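Local structure of mandelate racemase / muconate lactonizing enzyme (Burkholderia pseudomallei, 2POD) at residues Ala309-Ala320 with Leu336-Val345; Thr119-His127 with Arg149-Leu157. The protein is of unproven function but belongs to the mandelate racemase branch of the enolase superfamily, carries a sodium ion at its metal site and may act as a lyase. All blocks are in the same frame, centred on the assembly; numbering follows the deposited sequence.

Contact 1: residues Ala309-Ala320 with Leu336-Val345; sequences ASMAEAWHLPVA and LSLNAPNALV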
loop_
_atom_site.group_PDB
_atom_site.type_symbol
_atom_site.label_atom_id
_atom_site.label_comp_id
_atom_site.label_asym_id
_atom_site.label_seq_id
_atom_site.Cartn_x
_atom_site.Cartn_y
_atom_site.Cartn_z
ATOM N N ALA B 309 3.589 -6.812 -26.267
ATOM C CA ALA B 309 2.842 -8.070 -26.335
ATOM C C ALA B 309 3.391 -9.144 -25.396
ATOM O O ALA B 309 2.629 -9.832 -24.718
ATOM C CB ALA B 309 2.781 -8.590 -27.775
ATOM N N SER B 310 4.715 -9.267 -25.355
ATOM C CA SER B 310 5.366 -10.276 -24.538
ATOM C C SER B 310 5.366 -9.918 -23.052
ATOM O O SER B 310 5.341 -10.806 -22.207
ATOM C CB SER B 310 6.778 -10.566 -25.055
ATOM O OG SER B 310 7.577 -9.399 -25.074
HETATM N N MSE B 311 5.376 -8.619 -22.749
HETATM C CA MSE B 311 5.092 -8.099 -21.401
HETATM C C MSE B 311 3.685 -8.432 -20.918
HETATM O O MSE B 311 3.514 -8.983 -19.834
HETATM C CB MSE B 311 5.242 -6.581 -21.377
HETATM C CG MSE B 311 6.579 -6.074 -20.924
HETATM SE SE MSE B 311 6.477 -4.185 -20.483
HETATM C CE MSE B 311 5.680 -4.322 -18.730
ATOM N N ALA B 312 2.687 -8.071 -21.723
ATOM C CA ALA B 312 1.281 -8.315 -21.414
ATOM C C ALA B 312 0.953 -9.777 -21.115
ATOM O O ALA B 312 0.066 -10.053 -20.309
ATOM C CB ALA B 312 0.397 -7.802 -22.543
ATOM N N GLU B 313 1.668 -10.699 -21.771
ATOM C CA GLU B 313 1.521 -12.141 -21.540
ATOM C C GLU B 313 1.905 -12.518 -20.110
ATOM O O GLU B 313 1.231 -13.341 -19.483
ATOM C CB GLU B 313 2.349 -12.948 -22.552
ATOM C CG GLU B 313 1.941 -14.426 -22.699
ATOM C CD GLU B 313 2.860 -15.219 -23.643
ATOM O OE1 GLU B 313 3.612 -14.592 -24.419
ATOM O OE2 GLU B 313 2.828 -16.473 -23.609
ATOM N N ALA B 314 2.963 -11.889 -19.590
ATOM C CA ALA B 314 3.356 -12.050 -18.180
ATOM C C ALA B 314 2.313 -11.587 -17.150
ATOM O O ALA B 314 2.360 -11.997 -15.990
ATOM C CB ALA B 314 4.708 -11.406 -17.917
ATOM N N TRP B 315 1.375 -10.739 -17.572
ATOM C CA TRP B 315 0.273 -10.311 -16.714
ATOM C C TRP B 315 -1.029 -11.051 -17.068
ATOM O O TRP B 315 -2.117 -10.669 -16.609
ATOM C CB TRP B 315 0.069 -8.801 -16.825
ATOM C CG TRP B 315 0.882 -7.967 -15.852
ATOM C CD1 TRP B 315 0.421 -7.328 -14.732
ATOM C CD2 TRP B 315 2.279 -7.664 -15.936
ATOM N NE1 TRP B 315 1.449 -6.656 -14.110
ATOM C CE2 TRP B 315 2.597 -6.838 -14.833
ATOM C CE3 TRP B 315 3.295 -8.009 -16.837
ATOM C CZ2 TRP B 315 3.889 -6.360 -14.604
ATOM C CZ3 TRP B 315 4.576 -7.526 -16.617
ATOM C CH2 TRP B 315 4.865 -6.718 -15.500
ATOM N N HIS B 316 -0.892 -12.100 -17.887
ATOM C CA HIS B 316 -1.988 -12.990 -18.311
ATOM C C HIS B 316 -3.015 -12.265 -19.162
ATOM O O HIS B 316 -4.204 -12.593 -19.134
ATOM C CB HIS B 316 -2.668 -13.705 -17.127
ATOM C CG HIS B 316 -1.725 -14.449 -16.237
ATOM N ND1 HIS B 316 -1.362 -13.988 -14.991
ATOM C CD2 HIS B 316 -1.076 -15.627 -16.407
ATOM C CE1 HIS B 316 -0.529 -14.845 -14.430
ATOM N NE2 HIS B 316 -0.338 -15.847 -15.270
ATOM N N LEU B 317 -2.546 -11.272 -19.914
ATOM C CA LEU B 317 -3.433 -10.441 -20.713
ATOM C C LEU B 317 -3.242 -10.692 -22.205
ATOM O O LEU B 317 -2.115 -10.910 -22.655
ATOM C CB LEU B 317 -3.269 -8.953 -20.364
ATOM C CG LEU B 317 -3.499 -8.555 -18.907
ATOM C CD1 LEU B 317 -3.514 -7.056 -18.775
ATOM C CD2 LEU B 317 -4.769 -9.166 -18.314
ATOM N N PRO B 318 -4.351 -10.693 -22.972
ATOM C CA PRO B 318 -4.251 -10.721 -24.420
ATOM C C PRO B 318 -4.009 -9.365 -25.051
ATOM O O PRO B 318 -4.534 -8.353 -24.572
ATOM C CB PRO B 318 -5.599 -11.288 -24.864
ATOM C CG PRO B 318 -6.547 -10.994 -23.756
ATOM C CD PRO B 318 -5.753 -10.709 -22.511
ATOM N N VAL B 319 -3.216 -9.362 -26.122
ATOM C CA VAL B 319 -3.103 -8.211 -27.018
ATOM C C VAL B 319 -4.110 -8.271 -28.176
ATOM O O VAL B 319 -4.336 -9.334 -28.765
ATOM C CB VAL B 319 -1.634 -8.010 -27.511
ATOM C CG1 VAL B 319 -1.547 -7.055 -28.698
ATOM C CG2 VAL B 319 -0.791 -7.473 -26.379
ATOM N N ALA B 320 -4.734 -7.129 -28.461
ATOM C CA ALA B 320 -5.508 -6.938 -29.680
ATOM C C ALA B 320 -4.971 -5.729 -30.449
ATOM O O ALA B 320 -5.230 -4.589 -30.065
ATOM C CB ALA B 320 -6.988 -6.747 -29.346
ATOM N N LEU B 336 1.978 -9.316 -36.515
ATOM C CA LEU B 336 2.085 -9.355 -35.045
ATOM C C LEU B 336 1.079 -10.321 -34.416
ATOM O O LEU B 336 1.419 -11.094 -33.518
ATOM C CB LEU B 336 1.958 -7.941 -34.430
ATOM C CG LEU B 336 1.829 -7.816 -32.898
ATOM C CD1 LEU B 336 3.144 -8.157 -32.207
ATOM C CD2 LEU B 336 1.327 -6.438 -32.455
ATOM N N SER B 337 -0.149 -10.290 -34.918
ATOM C CA SER B 337 -1.222 -11.136 -34.427
ATOM C C SER B 337 -1.009 -12.614 -34.715
ATOM O O SER B 337 -1.589 -13.473 -34.038
ATOM C CB SER B 337 -2.544 -10.695 -35.034
ATOM O OG SER B 337 -2.921 -9.445 -34.508
ATOM N N LEU B 338 -0.193 -12.906 -35.726
ATOM C CA LEU B 338 0.161 -14.281 -36.064
ATOM C C LEU B 338 1.309 -14.759 -35.185
ATOM O O LEU B 338 1.353 -15.914 -34.786
ATOM C CB LEU B 338 0.528 -14.387 -37.550
ATOM C CG LEU B 338 -0.510 -14.948 -38.537
ATOM C CD1 LEU B 338 -1.870 -14.287 -38.443
ATOM C CD2 LEU B 338 0.011 -14.894 -39.969
ATOM N N ASN B 339 2.227 -13.853 -34.869
ATOM C CA ASN B 339 3.363 -14.194 -34.029
ATOM C C ASN B 339 3.027 -14.353 -32.551
ATOM O O ASN B 339 3.443 -15.326 -31.930
ATOM C CB ASN B 339 4.498 -13.191 -34.180
ATOM C CG ASN B 339 5.498 -13.294 -33.047
ATOM O OD1 ASN B 339 6.287 -14.242 -32.987
ATOM N ND2 ASN B 339 5.446 -12.341 -32.118
ATOM N N ALA B 340 2.308 -13.381 -31.988
ATOM C CA ALA B 340 2.142 -13.285 -30.531
ATOM C C ALA B 340 1.285 -14.430 -29.984
ATOM O O ALA B 340 0.145 -14.607 -30.412
ATOM C CB ALA B 340 1.553 -11.936 -30.143
ATOM N N PRO B 341 1.841 -15.219 -29.042
ATOM C CA PRO B 341 1.084 -16.277 -28.367
ATOM C C PRO B 341 -0.155 -15.752 -27.630
ATOM O O PRO B 341 -1.147 -16.480 -27.482
ATOM C CB PRO B 341 2.092 -16.850 -27.366
ATOM C CG PRO B 341 3.425 -16.451 -27.879
ATOM C CD PRO B 341 3.228 -15.135 -28.551
ATOM N N ASN B 342 -0.101 -14.497 -27.187
ATOM C CA ASN B 342 -1.245 -13.871 -26.533
ATOM C C ASN B 342 -2.153 -13.000 -27.402
ATOM O O ASN B 342 -3.004 -12.302 -26.873
ATOM C CB ASN B 342 -0.816 -13.117 -25.270
ATOM C CG ASN B 342 0.067 -11.945 -25.572
ATOM O OD1 ASN B 342 0.934 -12.019 -26.441
ATOM N ND2 ASN B 342 -0.139 -10.848 -24.848
ATOM N N ALA B 343 -2.003 -13.050 -28.722
ATOM C CA ALA B 343 -2.930 -12.327 -29.608
ATOM C C ALA B 343 -4.368 -12.863 -29.564
ATOM O O ALA B 343 -4.588 -14.065 -29.576
ATOM C CB ALA B 343 -2.403 -12.296 -31.016
ATOM N N LEU B 344 -5.339 -11.959 -29.469
ATOM C CA LEU B 344 -6.739 -12.337 -29.216
ATOM C C LEU B 344 -7.538 -12.241 -30.510
ATOM O O LEU B 344 -8.102 -13.233 -30.993
ATOM C CB LEU B 344 -7.359 -11.395 -28.178
ATOM C CG LEU B 344 -8.497 -11.745 -27.199
ATOM C CD1 LEU B 344 -9.297 -10.481 -26.887
ATOM C CD2 LEU B 344 -9.423 -12.892 -27.605
ATOM N N VAL B 345 -7.590 -11.024 -31.045
ATOM C CA VAL B 345 -8.272 -10.729 -32.294
ATOM C C VAL B 345 -7.429 -9.735 -33.066
ATOM O O VAL B 345 -6.566 -9.072 -32.497
ATOM C CB VAL B 345 -9.689 -10.129 -32.076
ATOM C CG1 VAL B 345 -10.731 -11.229 -31.971
ATOM C CG2 VAL B 345 -9.730 -9.218 -30.852
HETATM O O HOH W 1 3.527 -12.563 -26.309
#
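The amide nitrogen of N342 bonds to two backbone carbonyls of 309-320. Its straight bond runs from ND2 to L317 O (3.0 Å, 173° at the hydrogen), in both the amide and the carbonyl plane; a weak, bent one reaches A309 O. A chi1 of 66° sets CG between the backbone N and the carbonyl carbon, which brings the amide between A309 O in the last turns of helix 301-314 and L317 O in the loop after it. Asparagine suits the place because its other end is an acceptor: a water lies 2.7 Å from OD1 and 2.8 Å from E313 OE1, placed to donate to each, though it has more acceptors in reach than protons. That carboxylate lies nearly parallel to the amide, 19° apart, and forms a salt bridge with R277 of a third subunit. Backbone bonds join V319 N to N342 O (3.0 Å) and L344 N to V319 O (2.9 Å), a single bridge of V319 with A343 at the start of strand 319-321. P318 CB lies against L344 CG at 3.7 Å, side by side. Alanine at 309 and 312 keeps the helix surface low enough for the amide to approach. The buried amide thus links helix to loop, and the backbone pairs carry the link on to V319.

Contact 2: residues Thr119-His127 with Arg149-Leu157; sequences TYNTCAGPH and RYDDLNAFL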
loop_
_atom_site.group_PDB
_atom_site.type_symbol
_atom_site.label_atom_id
_atom_site.label_comp_id
_atom_site.label_asym_id
_atom_site.label_seq_id
_atom_site.Cartn_x
_atom_site.Cartn_y
_atom_site.Cartn_z
ATOM N N THR B 119 -10.842 -12.324 -36.747
ATOM C CA THR B 119 -11.024 -10.896 -36.935
ATOM C C THR B 119 -12.309 -10.425 -36.268
ATOM O O THR B 119 -13.187 -11.230 -35.974
ATOM C CB THR B 119 -10.964 -10.503 -38.432
ATOM O OG1 THR B 119 -10.616 -9.121 -38.548
ATOM C CG2 THR B 119 -12.295 -10.767 -39.152
ATOM N N TYR B 120 -12.387 -9.128 -35.994
ATOM C CA TYR B 120 -13.634 -8.478 -35.616
ATOM C C TYR B 120 -13.808 -7.217 -36.437
ATOM O O TYR B 120 -12.823 -6.591 -36.836
ATOM C CB TYR B 120 -13.690 -8.173 -34.107
ATOM C CG TYR B 120 -12.874 -6.995 -33.609
ATOM C CD1 TYR B 120 -13.450 -5.728 -33.455
ATOM C CD2 TYR B 120 -11.531 -7.151 -33.261
ATOM C CE1 TYR B 120 -12.699 -4.642 -32.993
ATOM C CE2 TYR B 120 -10.775 -6.074 -32.785
ATOM C CZ TYR B 120 -11.364 -4.825 -32.661
ATOM O OH TYR B 120 -10.626 -3.762 -32.189
ATOM N N ASN B 121 -15.061 -6.847 -36.689
ATOM C CA ASN B 121 -15.349 -5.724 -37.575
ATOM C C ASN B 121 -15.649 -4.447 -36.826
ATOM O O ASN B 121 -16.634 -4.351 -36.095
ATOM C CB ASN B 121 -16.468 -6.047 -38.567
ATOM C CG ASN B 121 -16.452 -5.124 -39.775
ATOM O OD1 ASN B 121 -15.594 -5.244 -40.651
ATOM N ND2 ASN B 121 -17.389 -4.184 -39.817
ATOM N N THR B 122 -14.779 -3.463 -37.005
ATOM C CA THR B 122 -15.050 -2.120 -36.532
ATOM C C THR B 122 -16.022 -1.457 -37.512
ATOM O O THR B 122 -15.670 -1.171 -38.661
ATOM C CB THR B 122 -13.731 -1.334 -36.361
ATOM O OG1 THR B 122 -12.973 -1.939 -35.311
ATOM C CG2 THR B 122 -13.970 0.129 -36.016
ATOM N N CYS B 123 -17.249 -1.235 -37.044
ATOM C CA CYS B 123 -18.358 -0.784 -37.881
ATOM C C CYS B 123 -18.266 0.706 -38.227
ATOM O O CYS B 123 -19.127 1.500 -37.841
ATOM C CB CYS B 123 -19.697 -1.097 -37.202
ATOM S SG CYS B 123 -19.953 -2.849 -36.818
ATOM N N ALA B 124 -17.203 1.072 -38.943
ATOM C CA ALA B 124 -17.053 2.397 -39.542
ATOM C C ALA B 124 -17.628 2.410 -40.954
ATOM O O ALA B 124 -17.665 1.374 -41.629
ATOM C CB ALA B 124 -15.585 2.794 -39.570
ATOM N N GLY B 125 -18.073 3.585 -41.394
ATOM C CA GLY B 125 -18.385 3.818 -42.803
ATOM C C GLY B 125 -17.142 4.073 -43.642
ATOM O O GLY B 125 -16.069 4.351 -43.092
ATOM N N PRO B 126 -17.279 3.981 -44.982
ATOM C CA PRO B 126 -16.187 4.180 -45.947
ATOM C C PRO B 126 -15.606 5.599 -45.967
ATOM O O PRO B 126 -16.303 6.562 -45.634
ATOM C CB PRO B 126 -16.845 3.860 -47.297
ATOM C CG PRO B 126 -18.071 3.078 -46.963
ATOM C CD PRO B 126 -18.541 3.642 -45.665
ATOM N N HIS B 127 -14.333 5.703 -46.348
ATOM C CA HIS B 127 -13.699 6.977 -46.714
ATOM C C HIS B 127 -13.872 7.238 -48.216
ATOM O O HIS B 127 -14.546 6.459 -48.897
ATOM C CB HIS B 127 -12.211 6.959 -46.329
ATOM C CG HIS B 127 -11.640 8.314 -46.037
ATOM N ND1 HIS B 127 -11.936 9.018 -44.888
ATOM C CD2 HIS B 127 -10.791 9.095 -46.748
ATOM C CE1 HIS B 127 -11.294 10.173 -44.904
ATOM N NE2 HIS B 127 -10.591 10.245 -46.022
ATOM N N ARG B 149 -23.489 -2.532 -50.192
ATOM C CA ARG B 149 -22.475 -1.634 -49.646
ATOM C C ARG B 149 -22.273 -1.844 -48.144
ATOM O O ARG B 149 -23.084 -2.504 -47.480
ATOM C CB ARG B 149 -22.809 -0.166 -49.964
ATOM C CG ARG B 149 -23.994 0.417 -49.194
ATOM C CD ARG B 149 -24.761 1.424 -50.037
ATOM N NE ARG B 149 -26.076 0.919 -50.440
ATOM C CZ ARG B 149 -27.224 1.577 -50.278
ATOM N NH1 ARG B 149 -27.240 2.785 -49.720
ATOM N NH2 ARG B 149 -28.364 1.027 -50.679
ATOM N N TYR B 150 -21.184 -1.285 -47.619
ATOM C CA TYR B 150 -20.860 -1.409 -46.202
ATOM C C TYR B 150 -21.040 -0.078 -45.476
ATOM O O TYR B 150 -20.068 0.612 -45.142
ATOM C CB TYR B 150 -19.447 -1.966 -46.014
ATOM C CG TYR B 150 -19.213 -3.326 -46.643
ATOM C CD1 TYR B 150 -20.116 -4.376 -46.452
ATOM C CD2 TYR B 150 -18.080 -3.563 -47.420
ATOM C CE1 TYR B 150 -19.897 -5.624 -47.025
ATOM C CE2 TYR B 150 -17.854 -4.804 -47.996
ATOM C CZ TYR B 150 -18.763 -5.830 -47.795
ATOM O OH TYR B 150 -18.532 -7.062 -48.367
ATOM N N ASP B 151 -22.302 0.263 -45.232
ATOM C CA ASP B 151 -22.690 1.529 -44.618
ATOM C C ASP B 151 -22.734 1.386 -43.089
ATOM O O ASP B 151 -23.762 1.634 -42.460
ATOM C CB ASP B 151 -24.061 1.949 -45.174
ATOM C CG ASP B 151 -24.386 3.411 -44.918
ATOM O OD1 ASP B 151 -23.464 4.256 -44.942
ATOM O OD2 ASP B 151 -25.578 3.709 -44.691
ATOM N N ASP B 152 -21.605 0.991 -42.501
ATOM C CA ASP B 152 -21.603 0.254 -41.233
ATOM C C ASP B 152 -21.752 1.134 -39.989
ATOM O O ASP B 152 -22.254 0.675 -38.966
ATOM C CB ASP B 152 -20.363 -0.642 -41.123
ATOM C CG ASP B 152 -20.445 -1.881 -42.006
ATOM O OD1 ASP B 152 -21.535 -2.178 -42.546
ATOM O OD2 ASP B 152 -19.413 -2.566 -42.161
ATOM N N LEU B 153 -21.315 2.390 -40.085
ATOM C CA LEU B 153 -21.596 3.403 -39.065
ATOM C C LEU B 153 -23.085 3.712 -38.951
ATOM O O LEU B 153 -23.645 3.671 -37.855
ATOM C CB LEU B 153 -20.800 4.687 -39.324
ATOM C CG LEU B 153 -21.109 5.890 -38.422
ATOM C CD1 LEU B 153 -20.354 5.816 -37.097
ATOM C CD2 LEU B 153 -20.827 7.202 -39.142
ATOM N N ASN B 154 -23.716 4.014 -40.085
ATOM C CA ASN B 154 -25.151 4.280 -40.122
ATOM C C ASN B 154 -25.976 3.047 -39.800
ATOM O O ASN B 154 -27.031 3.151 -39.173
ATOM C CB ASN B 154 -25.569 4.865 -41.475
ATOM C CG ASN B 154 -25.342 6.366 -41.558
ATOM O OD1 ASN B 154 -25.931 7.143 -40.799
ATOM N ND2 ASN B 154 -24.482 6.781 -42.486
ATOM N N ALA B 155 -25.480 1.885 -40.224
ATOM C CA ALA B 155 -26.073 0.604 -39.865
ATOM C C ALA B 155 -26.181 0.381 -38.348
ATOM O O ALA B 155 -27.267 0.069 -37.867
ATOM C CB ALA B 155 -25.348 -0.549 -40.548
ATOM N N PHE B 156 -25.092 0.568 -37.595
ATOM C CA PHE B 156 -25.174 0.411 -36.132
ATOM C C PHE B 156 -26.004 1.454 -35.385
ATOM O O PHE B 156 -26.579 1.159 -34.332
ATOM C CB PHE B 156 -23.825 0.075 -35.452
ATOM C CG PHE B 156 -22.985 1.274 -35.030
ATOM C CD1 PHE B 156 -21.782 1.543 -35.677
ATOM C CD2 PHE B 156 -23.340 2.067 -33.938
ATOM C CE1 PHE B 156 -20.975 2.610 -35.285
ATOM C CE2 PHE B 156 -22.545 3.147 -33.542
ATOM C CZ PHE B 156 -21.357 3.416 -34.215
ATOM N N LEU B 157 -26.068 2.661 -35.942
ATOM C CA LEU B 157 -26.855 3.740 -35.357
ATOM C C LEU B 157 -28.356 3.477 -35.407
ATOM O O LEU B 157 -29.086 3.871 -34.498
ATOM C CB LEU B 157 -26.517 5.080 -36.016
ATOM C CG LEU B 157 -25.188 5.704 -35.574
ATOM C CD1 LEU B 157 -24.685 6.719 -36.593
ATOM C CD2 LEU B 157 -25.300 6.326 -34.183
HETATM O O HOH W 2 -17.008 -1.744 -42.123
#
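With chi1 of 89°, F156 holds CG between its own backbone N and carbonyl carbon, so that the ring edge reaches C123, while a chi1 of -74° sets the D152 carboxylate beside its backbone N, near the amide of N121. The segments meet where strand 117-122 of the TIM-type barrel gives way to a loop: C123 is the centre of an inverse gamma turn, and helix 152-158 packs beside it. F156 CD1 lies 3.7 Å from C123 CB, while C123 O sits in the plane of the ring at its edge, 3.3 Å from CE1. An aromatic edge, slightly positive, suits a carbonyl oxygen, and L153 CA offers the same atom a C-H contact. Small C123 lets the first turn of the helix come close, and L163 of helix 160-170 covers both C123 and F156. At G125, which has no side chain to crowd P126 CD, L153 CB lies 3.6 Å from the backbone N; P126 CD itself comes within 3.4 Å of Y150 O. On the polar side, the N121 amide and D152 carboxylate stand almost perpendicular, 84° between planes. Each has its stronger partner in R350, which forms a salt bridge with D152 OD2 and gives its backbone N to N121 OD1. A nearby water makes a doubtfully short approach to D152 OD2, accepts weakly from N121 ND2, and donates to A124 O at 3.2 Å.

How the contacts relate
Both contacts reach the same barrel sheet, and along the chain contact 2 closes before contact 1 opens. Their centres are 26 Å apart, yet they touch where V345 CG2 of contact 1 packs against Y120 CD2 of contact 2 at 3.6 Å. Strand 346-348, which continues from V345, pairs in parallel with 117-122 and so brings the two together. The sodium ion, held by E220, E246 and E272, is about 10 Å from the side chain of A320 and about 10 Å from that of A124. Contact 1 also faces neighbouring subunits, whereas contact 2 is touched by no other protein chain of the assembly.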